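Local coordinates for Lmo0812 protein (Listeria monocytogenes serovar 1/2a, PDB 4YF1) that is a putative HD-domain pyrophosphohydrolase and may remove the 3'-diphosphate from guanosine-3',5'-bis(diphosphate), at residues Arg49-Val54 against Gly77-Asp82; His101-Val106 against Lys151-Gly156; Leu116-Lys121 against Pro172-Tyr177. One frame throughout, in Å; residues are numbered along the deposited sequence. Where two conformers were deposited one is given.

Contact 1: Arg49-Val54 against Gly77-Asp82; sequences REEVVV and GDEVAD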
loop_
_atom_site.group_PDB
_atom_site.type_symbol
_atom_site.label_atom_id
_atom_site.label_comp_id
_atom_site.label_asym_id
_atom_site.label_seq_id
_atom_site.Cartn_x
_atom_site.Cartn_y
_atom_site.Cartn_z
ATOM N N ARG A 49 -1.389 12.243 4.415
ATOM C CA ARG A 49 -2.528 11.411 4.757
ATOM C C ARG A 49 -2.446 10.061 4.086
ATOM O O ARG A 49 -1.684 9.864 3.115
ATOM C CB ARG A 49 -3.851 12.108 4.395
ATOM C CG ARG A 49 -4.091 12.323 2.920
ATOM C CD ARG A 49 -5.192 13.339 2.658
ATOM N NE ARG A 49 -5.272 13.698 1.244
ATOM C CZ ARG A 49 -6.240 13.367 0.391
ATOM N NH1 ARG A 49 -7.363 12.729 0.774
ATOM N NH2 ARG A 49 -6.130 13.769 -0.866
ATOM N N GLU A 50 -3.270 9.148 4.578
ATOM C CA GLU A 50 -3.282 7.763 4.127
ATOM C C GLU A 50 -3.499 7.598 2.613
ATOM O O GLU A 50 -2.810 6.785 1.966
ATOM C CB GLU A 50 -4.334 6.951 4.905
ATOM C CG GLU A 50 -4.009 5.470 4.953
ATOM C CD GLU A 50 -2.732 5.187 5.749
ATOM O OE1 GLU A 50 -1.863 4.414 5.262
ATOM O OE2 GLU A 50 -2.585 5.786 6.850
ATOM N N GLU A 51 -4.422 8.378 2.041
ATOM C CA GLU A 51 -4.659 8.297 0.599
ATOM C C GLU A 51 -3.364 8.549 -0.215
ATOM O O GLU A 51 -3.146 7.932 -1.261
ATOM C CB GLU A 51 -5.714 9.287 0.137
ATOM C CG GLU A 51 -7.145 9.006 0.622
ATOM C CD GLU A 51 -7.418 9.352 2.066
ATOM O OE1 GLU A 51 -6.499 9.756 2.831
ATOM O OE2 GLU A 51 -8.615 9.227 2.453
ATOM N N VAL A 52 -2.543 9.481 0.263
ATOM C CA VAL A 52 -1.284 9.824 -0.410
ATOM C C VAL A 52 -0.272 8.703 -0.241
ATOM O O VAL A 52 0.421 8.339 -1.187
ATOM C CB VAL A 52 -0.696 11.166 0.108
ATOM C CG1 VAL A 52 0.660 11.479 -0.520
ATOM C CG2 VAL A 52 -1.634 12.325 -0.197
ATOM N N VAL A 53 -0.154 8.188 0.977
ATOM C CA VAL A 53 0.763 7.100 1.254
ATOM C C VAL A 53 0.460 5.883 0.371
ATOM O O VAL A 53 1.370 5.271 -0.218
ATOM C CB VAL A 53 0.739 6.719 2.738
ATOM C CG1 VAL A 53 1.487 5.416 2.974
ATOM C CG2 VAL A 53 1.312 7.848 3.569
ATOM N N VAL A 54 -0.817 5.543 0.274
ATOM C CA VAL A 54 -1.245 4.405 -0.531
ATOM C C VAL A 54 -1.031 4.643 -2.008
ATOM O O VAL A 54 -0.671 3.711 -2.728
ATOM C CB VAL A 54 -2.702 4.022 -0.234
ATOM C CG1 VAL A 54 -3.204 2.962 -1.208
ATOM C CG2 VAL A 54 -2.800 3.504 1.195
ATOM N N GLY A 77 -10.971 3.415 -4.609
ATOM C CA GLY A 77 -11.740 4.639 -4.827
ATOM C C GLY A 77 -11.063 5.637 -5.748
ATOM O O GLY A 77 -9.873 5.495 -6.113
ATOM N N ASP A 78 -11.825 6.660 -6.106
ATOM C CA ASP A 78 -11.372 7.696 -7.024
ATOM C C ASP A 78 -10.233 8.590 -6.521
ATOM O O ASP A 78 -9.354 8.930 -7.318
ATOM C CB ASP A 78 -12.547 8.569 -7.483
ATOM C CG ASP A 78 -13.506 7.841 -8.447
ATOM O OD1 ASP A 78 -13.073 7.096 -9.363
ATOM O OD2 ASP A 78 -14.720 8.074 -8.316
ATOM N N GLU A 79 -10.230 8.958 -5.234
ATOM C CA GLU A 79 -9.190 9.833 -4.693
ATOM C C GLU A 79 -7.805 9.207 -4.839
ATOM O O GLU A 79 -6.878 9.856 -5.331
ATOM C CB GLU A 79 -9.405 10.183 -3.216
ATOM C CG GLU A 79 -10.517 11.169 -2.944
ATOM C CD GLU A 79 -10.490 11.700 -1.509
ATOM O OE1 GLU A 79 -11.531 11.595 -0.814
ATOM O OE2 GLU A 79 -9.432 12.194 -1.068
ATOM N N VAL A 80 -7.666 7.963 -4.377
ATOM C CA VAL A 80 -6.396 7.241 -4.535
ATOM C C VAL A 80 -6.080 7.030 -6.036
ATOM O O VAL A 80 -4.938 7.241 -6.479
ATOM C CB VAL A 80 -6.440 5.916 -3.765
ATOM C CG1 VAL A 80 -5.265 5.018 -4.107
ATOM C CG2 VAL A 80 -6.498 6.196 -2.270
ATOM N N ALA A 81 -7.090 6.629 -6.822
ATOM C CA ALA A 81 -6.884 6.396 -8.260
ATOM C C ALA A 81 -6.355 7.652 -8.950
ATOM O O ALA A 81 -5.416 7.577 -9.732
ATOM C CB ALA A 81 -8.150 5.913 -8.924
ATOM N N ASP A 82 -6.917 8.806 -8.595
ATOM C CA ASP A 82 -6.480 10.080 -9.167
ATOM C C ASP A 82 -5.083 10.472 -8.751
ATOM O O ASP A 82 -4.330 11.048 -9.551
ATOM C CB ASP A 82 -7.451 11.205 -8.826
ATOM C CG ASP A 82 -8.774 11.077 -9.567
ATOM O OD1 ASP A 82 -8.856 10.277 -10.534
ATOM O OD2 ASP A 82 -9.733 11.778 -9.167
HETATM O O HOH W 1 -8.279 14.036 -3.038
#

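Contact 2: His101-Val106 against Lys151-Gly156; sequences HTIEQV and KWYNQG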
loop_
_atom_site.group_PDB
_atom_site.type_symbol
_atom_site.label_atom_id
_atom_site.label_comp_id
_atom_site.label_asym_id
_atom_site.label_seq_id
_atom_site.Cartn_x
_atom_site.Cartn_y
_atom_site.Cartn_z
ATOM N N HIS A 101 7.283 15.164 -19.246
ATOM C CA HIS A 101 5.935 15.305 -18.708
ATOM C C HIS A 101 5.959 15.230 -17.181
ATOM O O HIS A 101 5.183 15.920 -16.508
ATOM C CB HIS A 101 4.954 14.307 -19.304
ATOM C CG HIS A 101 4.702 14.507 -20.764
ATOM N ND1 HIS A 101 4.309 13.481 -21.595
ATOM C CD2 HIS A 101 4.886 15.581 -21.559
ATOM C CE1 HIS A 101 4.205 13.930 -22.830
ATOM N NE2 HIS A 101 4.568 15.199 -22.837
ATOM N N THR A 102 6.847 14.415 -16.632
ATOM C CA THR A 102 6.984 14.330 -15.162
ATOM C C THR A 102 7.547 15.633 -14.561
ATOM O O THR A 102 7.063 16.105 -13.490
ATOM C CB THR A 102 7.745 13.088 -14.759
ATOM O OG1 THR A 102 6.968 11.960 -15.144
ATOM C CG2 THR A 102 8.009 13.022 -13.262
ATOM N N ILE A 103 8.510 16.249 -15.239
ATOM C CA ILE A 103 9.055 17.543 -14.800
ATOM C C ILE A 103 7.954 18.621 -14.773
ATOM O O ILE A 103 7.826 19.346 -13.752
ATOM C CB ILE A 103 10.251 17.975 -15.675
ATOM C CG1 ILE A 103 11.399 17.001 -15.417
ATOM C CG2 ILE A 103 10.674 19.417 -15.385
ATOM C CD1 ILE A 103 12.524 17.084 -16.455
ATOM N N GLU A 104 7.108 18.665 -15.817
ATOM C CA GLU A 104 6.014 19.630 -15.848
ATOM C C GLU A 104 5.049 19.370 -14.670
ATOM O O GLU A 104 4.557 20.316 -14.036
ATOM C CB GLU A 104 5.230 19.600 -17.199
ATOM C CG GLU A 104 3.980 20.528 -17.228
ATOM C CD GLU A 104 3.104 20.415 -18.492
ATOM O OE1 GLU A 104 3.366 19.550 -19.368
ATOM O OE2 GLU A 104 2.162 21.219 -18.628
ATOM N N GLN A 105 4.772 18.092 -14.406
ATOM C CA GLN A 105 3.864 17.725 -13.321
ATOM C C GLN A 105 4.439 18.075 -11.920
ATOM O O GLN A 105 3.680 18.572 -11.033
ATOM C CB GLN A 105 3.477 16.261 -13.450
ATOM C CG GLN A 105 2.599 15.711 -12.362
ATOM C CD GLN A 105 1.200 16.227 -12.438
ATOM O OE1 GLN A 105 0.806 16.934 -13.369
ATOM N NE2 GLN A 105 0.420 15.831 -11.465
ATOM N N VAL A 106 5.746 17.874 -11.723
ATOM C CA VAL A 106 6.363 18.226 -10.452
ATOM C C VAL A 106 6.411 19.738 -10.312
ATOM O O VAL A 106 6.342 20.253 -9.182
ATOM C CB VAL A 106 7.727 17.555 -10.201
ATOM C CG1 VAL A 106 8.859 18.398 -10.761
ATOM C CG2 VAL A 106 7.970 17.317 -8.702
ATOM N N LYS A 151 21.075 13.036 -15.702
ATOM C CA LYS A 151 21.356 14.313 -15.061
ATOM C C LYS A 151 20.291 15.351 -15.364
ATOM O O LYS A 151 19.766 16.019 -14.428
ATOM C CB LYS A 151 22.685 14.830 -15.510
ATOM C CG LYS A 151 23.096 16.186 -14.963
ATOM C CD LYS A 151 24.601 16.330 -15.219
ATOM C CE LYS A 151 25.164 17.669 -14.804
ATOM N NZ LYS A 151 24.913 18.719 -15.829
ATOM N N TRP A 152 19.930 15.448 -16.654
ATOM C CA TRP A 152 18.914 16.396 -17.091
ATOM C C TRP A 152 17.608 16.142 -16.340
ATOM O O TRP A 152 16.954 17.075 -15.903
ATOM C CB TRP A 152 18.684 16.307 -18.604
ATOM C CG TRP A 152 17.367 16.879 -19.069
ATOM C CD1 TRP A 152 17.056 18.193 -19.291
ATOM C CD2 TRP A 152 16.175 16.133 -19.346
ATOM N NE1 TRP A 152 15.742 18.298 -19.701
ATOM C CE2 TRP A 152 15.188 17.048 -19.738
ATOM C CE3 TRP A 152 15.857 14.772 -19.305
ATOM C CZ2 TRP A 152 13.903 16.649 -20.082
ATOM C CZ3 TRP A 152 14.575 14.367 -19.663
ATOM C CH2 TRP A 152 13.617 15.304 -20.047
ATOM N N TYR A 153 17.249 14.872 -16.214
ATOM C CA TYR A 153 15.984 14.468 -15.570
ATOM C C TYR A 153 15.916 14.807 -14.075
ATOM O O TYR A 153 14.989 15.504 -13.618
ATOM C CB TYR A 153 15.768 12.967 -15.816
ATOM C CG TYR A 153 14.565 12.374 -15.139
ATOM C CD1 TYR A 153 13.359 13.056 -15.121
ATOM C CD2 TYR A 153 14.594 11.080 -14.591
ATOM C CE1 TYR A 153 12.244 12.515 -14.519
ATOM C CE2 TYR A 153 13.455 10.524 -13.995
ATOM C CZ TYR A 153 12.297 11.251 -13.964
ATOM O OH TYR A 153 11.120 10.727 -13.422
ATOM N N ASN A 154 16.914 14.343 -13.330
ATOM C CA ASN A 154 16.976 14.553 -11.885
ATOM C C ASN A 154 17.161 16.022 -11.520
ATOM O O ASN A 154 16.488 16.541 -10.583
ATOM C CB ASN A 154 18.030 13.626 -11.282
ATOM C CG ASN A 154 17.589 12.175 -11.308
ATOM O OD1 ASN A 154 18.001 11.353 -12.172
ATOM N ND2 ASN A 154 16.704 11.853 -10.422
ATOM N N GLN A 155 17.975 16.736 -12.302
ATOM C CA GLN A 155 18.119 18.183 -12.085
ATOM C C GLN A 155 16.788 18.871 -12.379
ATOM O O GLN A 155 16.387 19.821 -11.641
ATOM C CB GLN A 155 19.270 18.768 -12.912
ATOM C CG GLN A 155 20.574 18.413 -12.277
ATOM C CD GLN A 155 21.764 19.030 -12.985
ATOM O OE1 GLN A 155 21.671 19.540 -14.109
ATOM N NE2 GLN A 155 22.858 19.028 -12.310
ATOM N N GLY A 156 16.064 18.379 -13.395
ATOM C CA GLY A 156 14.736 18.928 -13.709
ATOM C C GLY A 156 13.741 18.803 -12.530
ATOM O O GLY A 156 12.999 19.767 -12.223
HETATM O O HOH W 2 8.469 9.957 -14.633
#

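Contact 3: Leu116-Lys121 against Pro172-Tyr177; sequences LIVADK and PFFDEY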
loop_
_atom_site.group_PDB
_atom_site.type_symbol
_atom_site.label_atom_id
_atom_site.label_comp_id
_atom_site.label_asym_id
_atom_site.label_seq_id
_atom_site.Cartn_x
_atom_site.Cartn_y
_atom_site.Cartn_z
ATOM N N LEU A 116 4.527 12.806 -4.273
ATOM C CA LEU A 116 4.527 11.457 -4.820
ATOM C C LEU A 116 5.691 11.253 -5.781
ATOM O O LEU A 116 6.371 10.192 -5.774
ATOM C CB LEU A 116 3.238 11.215 -5.558
ATOM C CG LEU A 116 2.084 11.003 -4.578
ATOM C CD1 LEU A 116 0.781 11.279 -5.326
ATOM C CD2 LEU A 116 2.131 9.590 -4.020
ATOM N N ILE A 117 5.918 12.269 -6.591
ATOM C CA ILE A 117 7.026 12.213 -7.570
ATOM C C ILE A 117 8.371 12.276 -6.854
ATOM O O ILE A 117 9.266 11.482 -7.173
ATOM C CB ILE A 117 6.940 13.355 -8.599
ATOM C CG1 ILE A 117 5.704 13.171 -9.481
ATOM C CG2 ILE A 117 8.223 13.386 -9.473
ATOM C CD1 ILE A 117 5.349 14.341 -10.387
ATOM N N VAL A 118 8.563 13.239 -5.954
ATOM C CA VAL A 118 9.875 13.367 -5.297
ATOM C C VAL A 118 10.214 12.132 -4.428
ATOM O O VAL A 118 11.346 11.643 -4.484
ATOM C CB VAL A 118 10.018 14.670 -4.530
ATOM C CG1 VAL A 118 11.350 14.783 -3.860
ATOM C CG2 VAL A 118 9.761 15.885 -5.412
ATOM N N ALA A 119 9.239 11.596 -3.694
ATOM C CA ALA A 119 9.469 10.411 -2.875
ATOM C C ALA A 119 9.908 9.217 -3.725
ATOM O O ALA A 119 10.813 8.468 -3.353
ATOM C CB ALA A 119 8.237 10.062 -2.070
ATOM N N ASP A 120 9.249 9.048 -4.860
ATOM C CA ASP A 120 9.593 7.984 -5.795
ATOM C C ASP A 120 11.052 8.163 -6.275
ATOM O O ASP A 120 11.827 7.210 -6.279
ATOM C CB ASP A 120 8.653 8.042 -6.994
ATOM C CG ASP A 120 9.039 7.037 -8.102
ATOM O OD1 ASP A 120 9.105 5.830 -7.816
ATOM O OD2 ASP A 120 9.230 7.463 -9.249
ATOM N N LYS A 121 11.416 9.381 -6.651
ATOM C CA LYS A 121 12.816 9.650 -7.130
ATOM C C LYS A 121 13.849 9.532 -6.050
ATOM O O LYS A 121 14.978 9.152 -6.304
ATOM C CB LYS A 121 12.941 11.031 -7.758
ATOM C CG LYS A 121 12.635 11.023 -9.220
ATOM C CD LYS A 121 11.230 10.618 -9.495
ATOM C CE LYS A 121 11.181 9.787 -10.747
ATOM N NZ LYS A 121 9.748 9.694 -11.161
ATOM N N PRO A 172 10.714 18.065 4.484
ATOM C CA PRO A 172 12.153 17.878 4.710
ATOM C C PRO A 172 12.796 16.904 3.716
ATOM O O PRO A 172 13.931 17.117 3.333
ATOM C CB PRO A 172 12.212 17.307 6.126
ATOM C CG PRO A 172 11.019 17.912 6.823
ATOM C CD PRO A 172 9.952 18.053 5.762
ATOM N N PHE A 173 12.076 15.866 3.281
ATOM C CA PHE A 173 12.665 14.915 2.336
ATOM C C PHE A 173 13.016 15.527 0.982
ATOM O O PHE A 173 13.853 14.955 0.273
ATOM C CB PHE A 173 11.873 13.595 2.196
ATOM C CG PHE A 173 10.606 13.680 1.372
ATOM C CD1 PHE A 173 10.632 13.509 -0.015
ATOM C CD2 PHE A 173 9.357 13.845 2.001
ATOM C CE1 PHE A 173 9.472 13.515 -0.779
ATOM C CE2 PHE A 173 8.198 13.857 1.243
ATOM C CZ PHE A 173 8.232 13.709 -0.141
ATOM N N PHE A 174 12.436 16.688 0.635
ATOM C CA PHE A 174 12.781 17.367 -0.652
ATOM C C PHE A 174 14.276 17.746 -0.633
ATOM O O PHE A 174 14.963 17.602 -1.644
ATOM C CB PHE A 174 11.920 18.618 -0.879
ATOM C CG PHE A 174 10.568 18.354 -1.492
ATOM C CD1 PHE A 174 9.858 17.202 -1.235
ATOM C CD2 PHE A 174 9.963 19.339 -2.281
ATOM C CE1 PHE A 174 8.615 17.003 -1.791
ATOM C CE2 PHE A 174 8.725 19.129 -2.863
ATOM C CZ PHE A 174 8.053 17.968 -2.616
ATOM N N ASP A 175 14.753 18.195 0.535
ATOM C CA ASP A 175 16.158 18.565 0.751
ATOM C C ASP A 175 17.085 17.342 0.609
ATOM O O ASP A 175 18.192 17.466 0.083
ATOM C CB ASP A 175 16.349 19.216 2.140
ATOM C CG ASP A 175 15.562 20.526 2.304
ATOM O OD1 ASP A 175 15.384 21.241 1.295
ATOM O OD2 ASP A 175 15.127 20.843 3.441
ATOM N N GLU A 176 16.623 16.172 1.054
ATOM C CA GLU A 176 17.405 14.925 0.939
ATOM C C GLU A 176 17.570 14.585 -0.543
ATOM O O GLU A 176 18.641 14.174 -0.980
ATOM C CB GLU A 176 16.767 13.699 1.589
ATOM C CG GLU A 176 16.611 13.754 3.076
ATOM C CD GLU A 176 15.833 12.563 3.605
ATOM O OE1 GLU A 176 16.223 11.406 3.282
ATOM O OE2 GLU A 176 14.857 12.808 4.361
ATOM N N TYR A 177 16.492 14.722 -1.296
ATOM C CA TYR A 177 16.591 14.476 -2.744
ATOM C C TYR A 177 17.546 15.470 -3.404
ATOM O O TYR A 177 18.377 15.053 -4.239
ATOM C CB TYR A 177 15.241 14.520 -3.417
ATOM C CG TYR A 177 15.296 14.341 -4.908
ATOM C CD1 TYR A 177 15.590 13.112 -5.458
ATOM C CD2 TYR A 177 15.051 15.398 -5.765
ATOM C CE1 TYR A 177 15.621 12.938 -6.829
ATOM C CE2 TYR A 177 15.081 15.235 -7.151
ATOM C CZ TYR A 177 15.369 13.999 -7.662
ATOM O OH TYR A 177 15.395 13.810 -9.008
#

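Contact 1: Arg49-Val54 against Gly77-Asp82
R49 and E79 form the polar half of this contact. NH1 of R49 gives a hydrogen bond to OE2 of E79 at 2.8 Å, part of a salt bridge. The bond is nearly straight, 175° at the hydrogen. OE2 lies at the edge of the guanidinium, in its plane, and is met nearly along its own C-O axis. The guanidinium and carboxylate planes are turned 32° apart. R49 holds CG between its backbone N and carbonyl carbon (chi1 66°), and from there the extended chain carries NH1 across to E79. The E79 side chain, extended beyond CG, crosses that of R49 at about a right angle. A water spans the same pair: it accepts from R49 NH2 and donates to E79 OE2, so that oxygen takes two bonds. R49 also makes a long salt bridge to E51, NH1 to OE1 at 3.7 Å, while CB of E51 lies over one guanidinium face. R49, E51 and E79 thus form a salt-bridge network. NE turns elsewhere, to a salt bridge with E112.

The apolar half centres on V80. Its CG2 meets the backbone O of E51 at 3.9 Å and CB of E51 at 4.0 Å. Its other branch, CG1, touches CG1 of V54 at 4.1 Å. Thus one valine spans about one turn of the facing helix.

R49 is the N-cap residue of helix 50-64 and G77 that of helix 78-87. The short axes come within 9.0 Å and cross obliquely, at a corner of the helical HD-type domain. Helix 69-76 packs on V80, and helix 35-45 packs on V53. The second subunit also reaches this corner: its L37 packs on E50 and E51, its L57 on V54, and its R44 forms a salt bridge with E50.

Contact 2: His101-Val106 against Lys151-Gly156
I103 fills the tight part of this contact by reaching across to W152, Y153 and G156. Its CD1 sits over one face of the W152 six-membered ring, 4.2 Å from the centroid and 23° off the normal, a CH-pi contact. The nearest ring atom is CZ2, so the methyl lies toward the rim. The same CD1 meets the edge of the Y153 ring, 4.3 Å from its CD1. CG1 of I103 lies anti to the carbonyl carbon (chi1 -67°), and the extended chain carries CD1 between the two rings. CG2 rests against the backbone O of G156 at 3.9 Å. The CA atoms of I103 and G156 are only 5.9 Å apart, and the glycine has no side chain to stand between them. The axes run nearly parallel, 12° apart.

The packing is looser on both flanks. W152 is exposed and borders the contact; W95 and K99 also touch it. At T102 a methyl, CG2, approaches OH of Y153 at 3.9 Å without a direct polar bond. A water does the joining, 2.6 Å from T102 OG1 and 3.0 Å from Y153 OH.

No hydrogen bond passes directly between the segments. Helices 95-108 and 147-160 are therefore held here by apolar and CH-pi packing, with one water as the polar link.

Contact 3: Leu116-Lys121 against Pro172-Tyr177
F173 meets V118 and A119 with one corner of its ring. CE1 lies 3.5 Å from the backbone N of A119 and also touches CB of A119 and CG1 of V118. A chi1 of 76° tucks CG over the residue's own backbone and swings the ring toward A119. F174 comes next and crosses V118 at about a right angle. CG2 of V118 lies over one of its faces, 4.1 Å from the centroid and 20° off the normal, a CH-pi contact. CD1 of F174 lies over a face of F173 near the rim, and CZ of F173 lies at the edge of F174.

The facing helix, 111-132, carries D120, the last member of a probable HD-type H...HD...D set. D120 leaves its helix on the side away from the phenylalanines. OD1 bonds H35, and OD2 takes both H87 and NZ of K121.

Y177 closes the row. Its CB touches V118 CG1 at 3.9 Å. Its ring runs alongside K121, pointing the same way, and CE1 comes to 3.4 Å from K121 CB. K121 then bends at chi2 and chi3 to bring NZ to D120 OD2, 3.0 Å away. OH of Y177 probably pairs with the N154 side chain.

From the N terminus, contact 1 closes first. It joins helix 50-64 to helix 78-87 over a 22-residue, mostly helical excursion. It is complete before contacts 2 and 3 open, so it stands in series with both. Contact 2 then opens on helix 95-108 and contact 3 on helix 111-132. Their partners follow in the same order, helix 147-160 and helix 172-184, so these two contacts cross. Together they tie helices 147-160 and 172-184 to helices 95-108 and 111-132. Contacts 2 and 3 touch where I117 packs on Q105. V52 meets L116 between contacts 1 and 3, whereas contacts 1 and 2 stay about 7 Å apart at their nearest atoms.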